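Local coordinates for hypothetical protein (Legionella pneumophila subsp. pneumophila, PDB 4G2A) that is of unknown function but has been proposed to bind nutrients, and pairs a beta-rich DUF4424 region with a helical YARHG domain, at residues 232-236 against 237-241; 265-268 against 269-273; 288-292 against 293-297. One frame throughout, in Å; residues are numbered along the deposited sequence.

Contact 1: 232-236 against 237-241; sequences CLFTG and ISYVR. With SO4 (sulfate ion), chain M.
Tyr239 turns the edge of its ring toward the face of Phe234, a T-shaped pair with centroids 5.7 Å apart and planes at 86°. Tyr239 CD1 sits over the middle of the phenyl face, while Phe234 CD1 reaches back to Tyr239 CB at 4.0 Å. With CG anti to the backbone N (chi1 168°), the tyrosine ring stands out from the helix beside the Phe234 ring. Beyond the pair, Trp295 stacks on Tyr239 and Tyr154 meets Phe234, so the T-shaped pair belongs to a longer aromatic run.

Tyr239 N donates to Thr235 O at 3.0 Å, and Val240 N gives Gly236 O a nearly straight bond of 3.2 Å lying in the carbonyl plane. Thr235 holds the N-cap position, yet its hydroxyl makes no direct capping bond; a water sits 2.5 Å from Thr235 OG1 and accepts from Ser238 N at 2.8 Å. Ile237 CG2 covers one face of the guanidinium of the extended Arg241, whose NH2 and NH1 donate to O4 and O2 of a sulfate, probably from the crystallisation liquor; Gln276 OE1 takes NE and Tyr277 OH pairs with NH2. The axes of 232-235 and 237-241 differ in direction by 84°. This is a strand-to-helix junction, from the disulfide-bearing strand 229-235 into helix 236-250, in which Asn36 OD1 accepts from Ile237 N and a water bridges the N-cap residue to Ser238 N.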
ATOM      1  N   CYS A 232       2.503  -0.097   6.450  1.00 32.05           N
ATOM      2  CA  CYS A 232       2.311   1.332   6.593  1.00 33.67           C
ATOM      3  C   CYS A 232       3.625   2.067   6.224  1.00 33.58           C
ATOM      4  O   CYS A 232       4.678   1.812   6.832  1.00 32.19           O
ATOM      5  CB  CYS A 232       1.869   1.640   8.016  1.00 36.63           C
ATOM      6  SG  CYS A 232       1.337   3.341   8.255  1.00 42.07           S
ATOM      7  N   LEU A 233       3.561   2.949   5.214  1.00 27.42           N
ATOM      8  CA  LEU A 233       4.737   3.661   4.687  1.00 27.01           C
ATOM      9  C   LEU A 233       4.615   5.158   4.674  1.00 33.04           C
ATOM     10  O   LEU A 233       3.517   5.702   4.513  1.00 33.40           O
ATOM     11  CB  LEU A 233       5.016   3.235   3.230  1.00 25.84           C
ATOM     12  CG  LEU A 233       5.343   1.775   2.937  1.00 28.64           C
ATOM     13  CD1 LEU A 233       5.430   1.545   1.434  1.00 27.42           C
ATOM     14  CD2 LEU A 233       6.623   1.348   3.621  1.00 30.29           C
ATOM     15  N   PHE A 234       5.771   5.831   4.757  1.00 29.23           N
ATOM     16  CA  PHE A 234       5.860   7.269   4.581  1.00 28.98           C
ATOM     17  C   PHE A 234       6.507   7.513   3.239  1.00 33.58           C
ATOM     18  O   PHE A 234       7.530   6.915   2.946  1.00 33.63           O
ATOM     19  CB  PHE A 234       6.660   7.974   5.711  1.00 31.51           C
ATOM     20  CG  PHE A 234       5.852   8.500   6.872  1.00 32.57           C
ATOM     21  CD1 PHE A 234       4.870   9.466   6.678  1.00 35.21           C
ATOM     22  CD2 PHE A 234       6.110   8.070   8.167  1.00 35.21           C
ATOM     23  CE1 PHE A 234       4.119   9.943   7.751  1.00 36.34           C
ATOM     24  CE2 PHE A 234       5.363   8.548   9.242  1.00 38.15           C
ATOM     25  CZ  PHE A 234       4.372   9.484   9.026  1.00 36.21           C
ATOM     26  N   THR A 235       5.913   8.372   2.429  1.00 37.85           N
ATOM     27  CA  THR A 235       6.475   8.818   1.160  1.00 37.47           C
ATOM     28  C   THR A 235       7.085  10.182   1.453  1.00 40.40           C
ATOM     29  O   THR A 235       6.818  10.740   2.522  1.00 40.18           O
ATOM     30  CB  THR A 235       5.405   8.848   0.073  1.00 42.44           C
ATOM     31  OG1 THR A 235       4.336   9.656   0.543  1.00 44.30           O
ATOM     32  CG2 THR A 235       4.906   7.467  -0.315  1.00 33.84           C
ATOM     33  N   GLY A 236       7.900  10.701   0.540  1.00 36.48           N
ATOM     34  CA  GLY A 236       8.602  11.971   0.716  1.00 34.93           C
ATOM     35  C   GLY A 236       7.752  13.176   1.080  1.00 39.23           C
ATOM     36  O   GLY A 236       7.878  13.716   2.186  1.00 38.85           O
ATOM     37  N   ILE A 237       6.889  13.614   0.152  1.00 36.16           N
ATOM     38  CA  ILE A 237       6.034  14.796   0.318  1.00 35.31           C
ATOM     39  C   ILE A 237       5.078  14.592   1.513  1.00 39.51           C
ATOM     40  O   ILE A 237       4.919  15.521   2.299  1.00 38.58           O
ATOM     41  CB  ILE A 237       5.258  15.133  -1.002  1.00 39.44           C
ATOM     42  CG1 ILE A 237       6.188  15.200  -2.249  1.00 39.95           C
ATOM     43  CG2 ILE A 237       4.374  16.360  -0.854  1.00 39.21           C
ATOM     44  CD1 ILE A 237       6.420  16.509  -2.910  1.00 37.81           C
ATOM     45  N   SER A 238       4.459  13.389   1.656  1.00 36.94           N
ATOM     46  CA  SER A 238       3.530  13.120   2.760  1.00 37.54           C
ATOM     47  C   SER A 238       4.222  13.226   4.127  1.00 41.09           C
ATOM     48  O   SER A 238       3.590  13.679   5.080  1.00 41.42           O
ATOM     49  CB  SER A 238       2.873  11.748   2.615  1.00 43.03           C
ATOM     50  OG  SER A 238       2.117  11.650   1.420  1.00 52.69           O
ATOM     51  N   TYR A 239       5.499  12.801   4.230  1.00 36.28           N
ATOM     52  CA  TYR A 239       6.230  12.915   5.484  1.00 35.82           C
ATOM     53  C   TYR A 239       6.408  14.391   5.852  1.00 37.74           C
ATOM     54  O   TYR A 239       6.067  14.790   6.964  1.00 37.68           O
ATOM     55  CB  TYR A 239       7.592  12.196   5.440  1.00 37.57           C
ATOM     56  CG  TYR A 239       8.457  12.561   6.623  1.00 39.92           C
ATOM     57  CD1 TYR A 239       8.260  11.967   7.866  1.00 43.68           C
ATOM     58  CD2 TYR A 239       9.413  13.568   6.527  1.00 39.46           C
ATOM     59  CE1 TYR A 239       9.010  12.351   8.980  1.00 45.03           C
ATOM     60  CE2 TYR A 239      10.164  13.961   7.631  1.00 40.65           C
ATOM     61  CZ  TYR A 239       9.966  13.342   8.853  1.00 49.29           C
ATOM     62  OH  TYR A 239      10.715  13.723   9.939  1.00 54.00           O
ATOM     63  N   VAL A 240       6.924  15.197   4.914  1.00 32.59           N
ATOM     64  CA  VAL A 240       7.176  16.629   5.115  1.00 29.54           C
ATOM     65  C   VAL A 240       5.864  17.387   5.390  1.00 33.94           C
ATOM     66  O   VAL A 240       5.846  18.255   6.253  1.00 36.18           O
ATOM     67  CB  VAL A 240       7.978  17.225   3.923  1.00 31.07           C
ATOM     68  CG1 VAL A 240       8.198  18.736   4.073  1.00 29.57           C
ATOM     69  CG2 VAL A 240       9.316  16.518   3.785  1.00 30.66           C
ATOM     70  N   ARG A 241       4.766  17.032   4.725  1.00 30.54           N
ATOM     71  CA  ARG A 241       3.493  17.712   4.948  1.00 30.16           C
ATOM     72  C   ARG A 241       2.876  17.407   6.315  1.00 34.28           C
ATOM     73  O   ARG A 241       2.560  18.327   7.055  1.00 35.10           O
ATOM     74  CB  ARG A 241       2.497  17.384   3.836  1.00 32.16           C
ATOM     75  CG  ARG A 241       2.914  18.069   2.564  1.00 44.92           C
ATOM     76  CD  ARG A 241       1.936  17.936   1.441  1.00 53.22           C
ATOM     77  NE  ARG A 241       2.432  18.688   0.288  1.00 56.17           N
ATOM     78  CZ  ARG A 241       1.770  18.828  -0.851  1.00 66.77           C
ATOM     79  NH1 ARG A 241       0.569  18.279  -0.998  1.00 38.50           N
ATOM     80  NH2 ARG A 241       2.291  19.535  -1.846  1.00 60.07           N
TER
HETATM   81  S   SO4 M 412      -0.687  20.428  -4.053  1.00101.16           S
HETATM   82  O1  SO4 M 412      -1.249  21.786  -4.140  1.00101.43           O
HETATM   83  O2  SO4 M 412      -1.313  19.710  -2.928  1.00100.89           O
HETATM   84  O3  SO4 M 412      -0.947  19.695  -5.309  1.00100.90           O
HETATM   85  O4  SO4 M 412       0.763  20.533  -3.840  1.00101.29           O
HETATM   86  O   HOH W   1       4.446  11.860  -0.677  1.00 38.42           O

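Contact 2: 265-268 against 269-273; sequences ELRF and LRNTI
Residues 265-273 wind as regular alpha-helix within helix 263-275, the amides of Leu269, Arg270, Asn271 and Thr272 each donating to the carbonyl four residues back. Two of those carbonyls take a second donor from a side chain. Asn271 ND2 reaches Arg267 O at 2.8 Å with an N-H...O angle of 162°, and the oxygen lies close to the plane of the amide. Asn271 N meets the same oxygen at 3.2 Å from the opposite face of the carbonyl. The next residue, Thr272, repeats the pattern: its OG1 donates to Phe268 O at 2.7 Å from above the carbonyl plane, while Thr272 N comes in at 3.0 Å from the other face. The threonine hydroxyl can do this because it lies beside its own backbone N (chi1 -71°), pointing back down the helix toward residue 268.

Arg267 runs out extended past the asparagine, its guanidinium plane turned 75° from the amide; its NE forms a salt bridge with Asp285. On another side of the helix, Leu266 CD1 and Leu269 CD2 make a loose apolar contact at 4.4 Å. Leu269 then packs on Val244 and Trp248 of helix 236-250, and the Phe268 ring stacks on Tyr289 of helix 284-291.

Chemically, one N-H of Asn271 ND2 and the Thr272 hydroxyl are satisfied by carbonyls of their own helix, which helps two buried polar residues sit against apolar neighbours: Asn271 packs on Leu286 and Phe290, Thr272 on Phe290 and Trp295.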
ATOM      1  N   GLU A 265      17.342  25.568  13.802  1.00 43.06           N
ATOM      2  CA  GLU A 265      16.048  24.887  13.642  1.00 40.76           C
ATOM      3  C   GLU A 265      15.110  25.665  12.726  1.00 42.80           C
ATOM      4  O   GLU A 265      14.490  25.058  11.847  1.00 42.20           O
ATOM      5  CB  GLU A 265      15.372  24.671  14.995  1.00 43.57           C
ATOM      6  CG  GLU A 265      15.888  23.480  15.775  1.00 54.95           C
ATOM      7  CD  GLU A 265      15.570  23.478  17.262  1.00 81.90           C
ATOM      8  OE1 GLU A 265      14.927  24.438  17.751  1.00 67.63           O
ATOM      9  OE2 GLU A 265      15.996  22.518  17.945  1.00 84.47           O
ATOM     10  N   LEU A 266      15.030  27.006  12.900  1.00 37.78           N
ATOM     11  CA  LEU A 266      14.199  27.855  12.058  1.00 35.03           C
ATOM     12  C   LEU A 266      14.733  27.913  10.613  1.00 38.37           C
ATOM     13  O   LEU A 266      13.929  27.960   9.676  1.00 37.39           O
ATOM     14  CB  LEU A 266      14.036  29.267  12.633  1.00 35.45           C
ATOM     15  CG  LEU A 266      12.979  30.146  11.918  1.00 38.36           C
ATOM     16  CD1 LEU A 266      11.565  29.631  12.150  1.00 38.23           C
ATOM     17  CD2 LEU A 266      13.081  31.590  12.330  1.00 38.80           C
ATOM     18  N   ARG A 267      16.061  27.895  10.430  1.00 36.07           N
ATOM     19  CA  ARG A 267      16.664  27.926   9.094  1.00 35.99           C
ATOM     20  C   ARG A 267      16.355  26.603   8.369  1.00 39.43           C
ATOM     21  O   ARG A 267      15.915  26.643   7.226  1.00 39.56           O
ATOM     22  CB  ARG A 267      18.180  28.208   9.172  1.00 37.61           C
ATOM     23  CG  ARG A 267      18.950  27.983   7.876  1.00 41.75           C
ATOM     24  CD  ARG A 267      20.282  28.696   7.921  1.00 43.84           C
ATOM     25  NE  ARG A 267      21.166  28.358   6.803  1.00 38.83           N
ATOM     26  CZ  ARG A 267      21.046  28.843   5.571  1.00 48.14           C
ATOM     27  NH1 ARG A 267      20.039  29.651   5.263  1.00 27.48           N
ATOM     28  NH2 ARG A 267      21.917  28.502   4.630  1.00 35.00           N
ATOM     29  N   PHE A 268      16.507  25.455   9.057  1.00 35.64           N
ATOM     30  CA  PHE A 268      16.195  24.124   8.505  1.00 34.64           C
ATOM     31  C   PHE A 268      14.691  23.966   8.245  1.00 36.85           C
ATOM     32  O   PHE A 268      14.344  23.423   7.200  1.00 36.74           O
ATOM     33  CB  PHE A 268      16.709  22.987   9.410  1.00 37.71           C
ATOM     34  CG  PHE A 268      18.216  22.891   9.539  1.00 41.68           C
ATOM     35  CD1 PHE A 268      19.050  23.161   8.450  1.00 45.13           C
ATOM     36  CD2 PHE A 268      18.804  22.480  10.731  1.00 46.07           C
ATOM     37  CE1 PHE A 268      20.441  23.046   8.563  1.00 48.57           C
ATOM     38  CE2 PHE A 268      20.197  22.348  10.839  1.00 50.92           C
ATOM     39  CZ  PHE A 268      21.004  22.639   9.756  1.00 49.28           C
ATOM     40  N   LEU A 269      13.814  24.489   9.139  1.00 31.11           N
ATOM     41  CA  LEU A 269      12.358  24.416   8.959  1.00 29.80           C
ATOM     42  C   LEU A 269      11.912  25.148   7.704  1.00 33.68           C
ATOM     43  O   LEU A 269      11.096  24.607   6.946  1.00 33.53           O
ATOM     44  CB  LEU A 269      11.586  24.970  10.182  1.00 30.34           C
ATOM     45  CG  LEU A 269      10.059  25.124  10.012  1.00 33.50           C
ATOM     46  CD1 LEU A 269       9.367  23.764   9.806  1.00 32.71           C
ATOM     47  CD2 LEU A 269       9.452  25.841  11.169  1.00 35.45           C
ATOM     48  N   ARG A 270      12.420  26.383   7.504  1.00 30.54           N
ATOM     49  CA  ARG A 270      12.101  27.225   6.358  1.00 30.05           C
ATOM     50  C   ARG A 270      12.508  26.565   5.050  1.00 34.15           C
ATOM     51  O   ARG A 270      11.750  26.601   4.081  1.00 33.65           O
ATOM     52  CB  ARG A 270      12.820  28.588   6.484  1.00 32.07           C
ATOM     53  CG  ARG A 270      12.747  29.466   5.222  1.00 36.46           C
ATOM     54  CD  ARG A 270      13.727  30.632   5.218  1.00 38.68           C
ATOM     55  NE  ARG A 270      13.568  31.519   6.371  1.00 33.55           N
ATOM     56  CZ  ARG A 270      12.590  32.413   6.525  1.00 50.41           C
ATOM     57  NH1 ARG A 270      11.640  32.541   5.597  1.00 32.70           N
ATOM     58  NH2 ARG A 270      12.543  33.171   7.613  1.00 39.85           N
ATOM     59  N   ASN A 271      13.732  26.029   5.007  1.00 30.97           N
ATOM     60  CA  ASN A 271      14.298  25.461   3.806  1.00 30.97           C
ATOM     61  C   ASN A 271      13.704  24.081   3.468  1.00 36.04           C
ATOM     62  O   ASN A 271      13.640  23.748   2.280  1.00 35.74           O
ATOM     63  CB  ASN A 271      15.805  25.463   3.907  1.00 29.98           C
ATOM     64  CG  ASN A 271      16.333  26.860   3.649  1.00 41.73           C
ATOM     65  OD1 ASN A 271      16.392  27.312   2.507  1.00 31.70           O
ATOM     66  ND2 ASN A 271      16.620  27.621   4.698  1.00 32.27           N
ATOM     67  N   THR A 272      13.140  23.359   4.483  1.00 32.50           N
ATOM     68  CA  THR A 272      12.451  22.067   4.335  1.00 31.41           C
ATOM     69  C   THR A 272      11.164  22.273   3.483  1.00 35.22           C
ATOM     70  O   THR A 272      10.754  21.361   2.746  1.00 34.73           O
ATOM     71  CB  THR A 272      12.169  21.502   5.734  1.00 34.99           C
ATOM     72  OG1 THR A 272      13.406  21.103   6.302  1.00 33.80           O
ATOM     73  CG2 THR A 272      11.207  20.300   5.748  1.00 32.64           C
ATOM     74  N   ILE A 273      10.558  23.483   3.578  1.00 30.08           N
ATOM     75  CA  ILE A 273       9.341  23.874   2.857  1.00 29.16           C
ATOM     76  C   ILE A 273       9.600  23.783   1.341  1.00 35.69           C
ATOM     77  O   ILE A 273       8.727  23.324   0.606  1.00 35.59           O
ATOM     78  CB  ILE A 273       8.833  25.289   3.299  1.00 30.55           C
ATOM     79  CG1 ILE A 273       8.407  25.287   4.787  1.00 29.35           C
ATOM     80  CG2 ILE A 273       7.668  25.775   2.426  1.00 31.52           C
ATOM     81  CD1 ILE A 273       8.237  26.660   5.438  1.00 26.21           C
TER

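Contact 3: 288-292 against 293-297; sequences EYFSK and KWWYV
A bend at chi2 (-67°) folds Lys293 back over Tyr289, whose own CG stands anti to its backbone N and carries the ring forward to meet it. The methylene CE rides over one face of the tyrosine, offset toward the rim on the phenol side: a CH-pi contact with CE 3.9 Å from the ring centroid and 3.5 Å from Tyr289 CZ. The ammonium lies farther along, NZ 3.7 Å from Tyr289 OH, so the aliphatic part of the lysine does most of the covering.

Phe290 is gripped by the residues that follow. Its CB lies over the face of Tyr296, 3.7 Å from the ring centroid and only 15° off the normal, a second CH-pi contact. Trp295 CH2 meets the rim of the phenyl ring near its plane, 3.5 Å from Phe290 CE1. Both ring pairs are oblique, Phe290 and Trp295 with planes at 68°, Phe290 and Tyr296 inclined less steeply. Lys293 CB lies over a face of the Trp295 indole, joining the two groups of contacts.

Past the last turn, Lys293 N donates to Phe290 O at 3.1 Å, from well above the carbonyl plane. On the outer surface Lys292 NZ forms a salt bridge with Glu288 OE2 at 2.8 Å, although that glutamate is poorly ordered. Charge pairing thus lies on the solvent side of this part of the chain, while dispersion and CH-pi contacts carry its inner side: the lysine methylene over Tyr289, and the CB of Phe290 over Tyr296, whose hydroxyl finds its partner at Arg279 O.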
ATOM      1  N   GLU A 288      24.498  19.691   2.870  1.00 52.59           N
ATOM      2  CA  GLU A 288      24.863  18.575   3.733  1.00 54.24           C
ATOM      3  C   GLU A 288      23.674  18.046   4.552  1.00 55.34           C
ATOM      4  O   GLU A 288      23.578  16.825   4.735  1.00 56.23           O
ATOM      5  CB  GLU A 288      25.998  18.980   4.685  1.00 58.66           C
ATOM      6  CG  GLU A 288      26.858  17.795   5.099  1.00 78.98           C
ATOM      7  CD  GLU A 288      27.488  17.873   6.476  1.00118.90           C
ATOM      8  OE1 GLU A 288      28.077  18.927   6.811  1.00124.10           O
ATOM      9  OE2 GLU A 288      27.436  16.855   7.204  1.00117.54           O
ATOM     10  N   TYR A 289      22.808  18.958   5.073  1.00 47.29           N
ATOM     11  CA  TYR A 289      21.630  18.623   5.880  1.00 44.11           C
ATOM     12  C   TYR A 289      20.587  17.821   5.084  1.00 44.24           C
ATOM     13  O   TYR A 289      20.129  16.785   5.559  1.00 43.94           O
ATOM     14  CB  TYR A 289      20.998  19.894   6.458  1.00 43.01           C
ATOM     15  CG  TYR A 289      19.717  19.683   7.240  1.00 42.09           C
ATOM     16  CD1 TYR A 289      19.750  19.331   8.584  1.00 44.42           C
ATOM     17  CD2 TYR A 289      18.475  19.952   6.668  1.00 40.43           C
ATOM     18  CE1 TYR A 289      18.576  19.158   9.313  1.00 43.77           C
ATOM     19  CE2 TYR A 289      17.295  19.801   7.394  1.00 39.62           C
ATOM     20  CZ  TYR A 289      17.352  19.424   8.723  1.00 47.70           C
ATOM     21  OH  TYR A 289      16.198  19.295   9.451  1.00 49.17           O
ATOM     22  N   PHE A 290      20.204  18.299   3.898  1.00 39.05           N
ATOM     23  CA  PHE A 290      19.209  17.606   3.083  1.00 37.49           C
ATOM     24  C   PHE A 290      19.803  16.392   2.363  1.00 42.17           C
ATOM     25  O   PHE A 290      19.058  15.470   2.029  1.00 39.95           O
ATOM     26  CB  PHE A 290      18.515  18.564   2.104  1.00 37.68           C
ATOM     27  CG  PHE A 290      17.707  19.614   2.832  1.00 37.27           C
ATOM     28  CD1 PHE A 290      16.565  19.265   3.547  1.00 38.43           C
ATOM     29  CD2 PHE A 290      18.130  20.936   2.866  1.00 38.89           C
ATOM     30  CE1 PHE A 290      15.847  20.226   4.255  1.00 38.16           C
ATOM     31  CE2 PHE A 290      17.412  21.898   3.576  1.00 40.50           C
ATOM     32  CZ  PHE A 290      16.269  21.542   4.252  1.00 37.92           C
ATOM     33  N   SER A 291      21.137  16.349   2.169  1.00 42.15           N
ATOM     34  CA  SER A 291      21.766  15.174   1.562  1.00 43.77           C
ATOM     35  C   SER A 291      21.516  13.942   2.439  1.00 50.32           C
ATOM     36  O   SER A 291      21.321  12.852   1.913  1.00 52.20           O
ATOM     37  CB  SER A 291      23.263  15.390   1.374  1.00 47.71           C
ATOM     38  OG  SER A 291      23.998  15.202   2.573  1.00 54.02           O
ATOM     39  N   LYS A 292      21.474  14.141   3.772  1.00 46.88           N
ATOM     40  CA  LYS A 292      21.280  13.095   4.771  1.00 47.78           C
ATOM     41  C   LYS A 292      19.793  12.809   5.072  1.00 49.62           C
ATOM     42  O   LYS A 292      19.512  11.945   5.900  1.00 50.72           O
ATOM     43  CB  LYS A 292      22.038  13.447   6.066  1.00 52.45           C
ATOM     44  CG  LYS A 292      23.564  13.445   5.893  1.00 70.46           C
ATOM     45  CD  LYS A 292      24.338  13.589   7.208  1.00 85.79           C
ATOM     46  CE  LYS A 292      24.679  15.022   7.551  1.00100.49           C
ATOM     47  NZ  LYS A 292      25.758  15.112   8.573  1.00110.91           N
ATOM     48  N   LYS A 293      18.845  13.499   4.405  1.00 43.41           N
ATOM     49  CA  LYS A 293      17.407  13.260   4.609  1.00 40.50           C
ATOM     50  C   LYS A 293      16.920  12.277   3.562  1.00 44.12           C
ATOM     51  O   LYS A 293      17.111  12.522   2.365  1.00 44.93           O
ATOM     52  CB  LYS A 293      16.579  14.568   4.562  1.00 40.58           C
ATOM     53  CG  LYS A 293      16.861  15.592   5.678  1.00 43.11           C
ATOM     54  CD  LYS A 293      16.438  15.122   7.063  1.00 42.94           C
ATOM     55  CE  LYS A 293      17.047  15.975   8.142  1.00 59.28           C
ATOM     56  NZ  LYS A 293      16.539  15.614   9.494  1.00 71.04           N
ATOM     57  N   TRP A 294      16.311  11.151   4.006  1.00 39.13           N
ATOM     58  CA  TRP A 294      15.793  10.098   3.125  1.00 38.62           C
ATOM     59  C   TRP A 294      14.702  10.632   2.134  1.00 42.23           C
ATOM     60  O   TRP A 294      14.566  10.121   1.017  1.00 43.39           O
ATOM     61  CB  TRP A 294      15.223   8.927   3.963  1.00 37.23           C
ATOM     62  CG  TRP A 294      13.973   9.276   4.733  1.00 35.99           C
ATOM     63  CD1 TRP A 294      13.900   9.704   6.024  1.00 38.48           C
ATOM     64  CD2 TRP A 294      12.618   9.222   4.249  1.00 34.56           C
ATOM     65  NE1 TRP A 294      12.587   9.932   6.375  1.00 36.34           N
ATOM     66  CE2 TRP A 294      11.782   9.676   5.294  1.00 37.54           C
ATOM     67  CE3 TRP A 294      12.029   8.834   3.028  1.00 35.07           C
ATOM     68  CZ2 TRP A 294      10.387   9.750   5.158  1.00 35.99           C
ATOM     69  CZ3 TRP A 294      10.662   8.977   2.873  1.00 35.60           C
ATOM     70  CH2 TRP A 294       9.848   9.382   3.945  1.00 35.69           C
ATOM     71  N   TRP A 295      13.901  11.604   2.569  1.00 36.00           N
ATOM     72  CA  TRP A 295      12.792  12.123   1.770  1.00 35.68           C
ATOM     73  C   TRP A 295      13.233  13.088   0.687  1.00 42.27           C
ATOM     74  O   TRP A 295      12.498  13.283  -0.294  1.00 42.86           O
ATOM     75  CB  TRP A 295      11.746  12.801   2.661  1.00 32.71           C
ATOM     76  CG  TRP A 295      12.300  13.695   3.723  1.00 33.04           C
ATOM     77  CD1 TRP A 295      12.528  13.371   5.027  1.00 36.54           C
ATOM     78  CD2 TRP A 295      12.623  15.084   3.589  1.00 32.32           C
ATOM     79  NE1 TRP A 295      13.000  14.466   5.712  1.00 35.85           N
ATOM     80  CE2 TRP A 295      13.031  15.544   4.862  1.00 36.08           C
ATOM     81  CE3 TRP A 295      12.562  16.006   2.520  1.00 33.16           C
ATOM     82  CZ2 TRP A 295      13.378  16.880   5.100  1.00 34.10           C
ATOM     83  CZ3 TRP A 295      12.906  17.329   2.759  1.00 33.39           C
ATOM     84  CH2 TRP A 295      13.316  17.752   4.032  1.00 33.68           C
ATOM     85  N   TYR A 296      14.420  13.705   0.877  1.00 38.43           N
ATOM     86  CA  TYR A 296      14.965  14.671  -0.049  1.00 37.25           C
ATOM     87  C   TYR A 296      15.617  14.004  -1.233  1.00 44.52           C
ATOM     88  O   TYR A 296      16.552  13.202  -1.101  1.00 45.75           O
ATOM     89  CB  TYR A 296      15.943  15.630   0.638  1.00 37.08           C
ATOM     90  CG  TYR A 296      16.577  16.618  -0.316  1.00 37.41           C
ATOM     91  CD1 TYR A 296      15.886  17.754  -0.739  1.00 37.42           C
ATOM     92  CD2 TYR A 296      17.866  16.419  -0.801  1.00 39.22           C
ATOM     93  CE1 TYR A 296      16.474  18.676  -1.603  1.00 37.69           C
ATOM     94  CE2 TYR A 296      18.462  17.332  -1.662  1.00 40.77           C
ATOM     95  CZ  TYR A 296      17.764  18.461  -2.059  1.00 45.47           C
ATOM     96  OH  TYR A 296      18.360  19.350  -2.918  1.00 48.11           O
ATOM     97  N   VAL A 297      15.133  14.409  -2.406  1.00 42.65           N
ATOM     98  CA  VAL A 297      15.572  13.984  -3.729  1.00 45.28           C
ATOM     99  C   VAL A 297      15.720  15.273  -4.547  1.00 51.73           C
ATOM    100  O   VAL A 297      14.724  15.981  -4.708  1.00 51.17           O
ATOM    101  CB  VAL A 297      14.564  12.956  -4.349  1.00 49.16           C
ATOM    102  CG1 VAL A 297      14.796  12.749  -5.843  1.00 51.44           C
ATOM    103  CG2 VAL A 297      14.627  11.625  -3.618  1.00 49.06           C
TER
HETATM  104  O   HOH W   2      17.088  10.817   7.247  1.00 47.28           O

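The three contacts follow one another in series, none nested or crossing, and each is a local turn of chain that closes no long loop. Contact 1 comes first, where strand 229-235 of the beta-rich part passes into helix 236-250. Contact 2 lies within helix 263-275, and contact 3 at the end of helix 284-291 and the loop after it, both inside the YARHG range. In space they converge: Val240 packs on Thr272, Thr272 meets Phe290 and Phe268 meets Tyr289, and Trp295 touches both Tyr239 and Thr272. The loop 293-297 thereby bridges the strand-to-helix junction and the helical domain, with centres of contacts 2 and 3 about 13 Å apart.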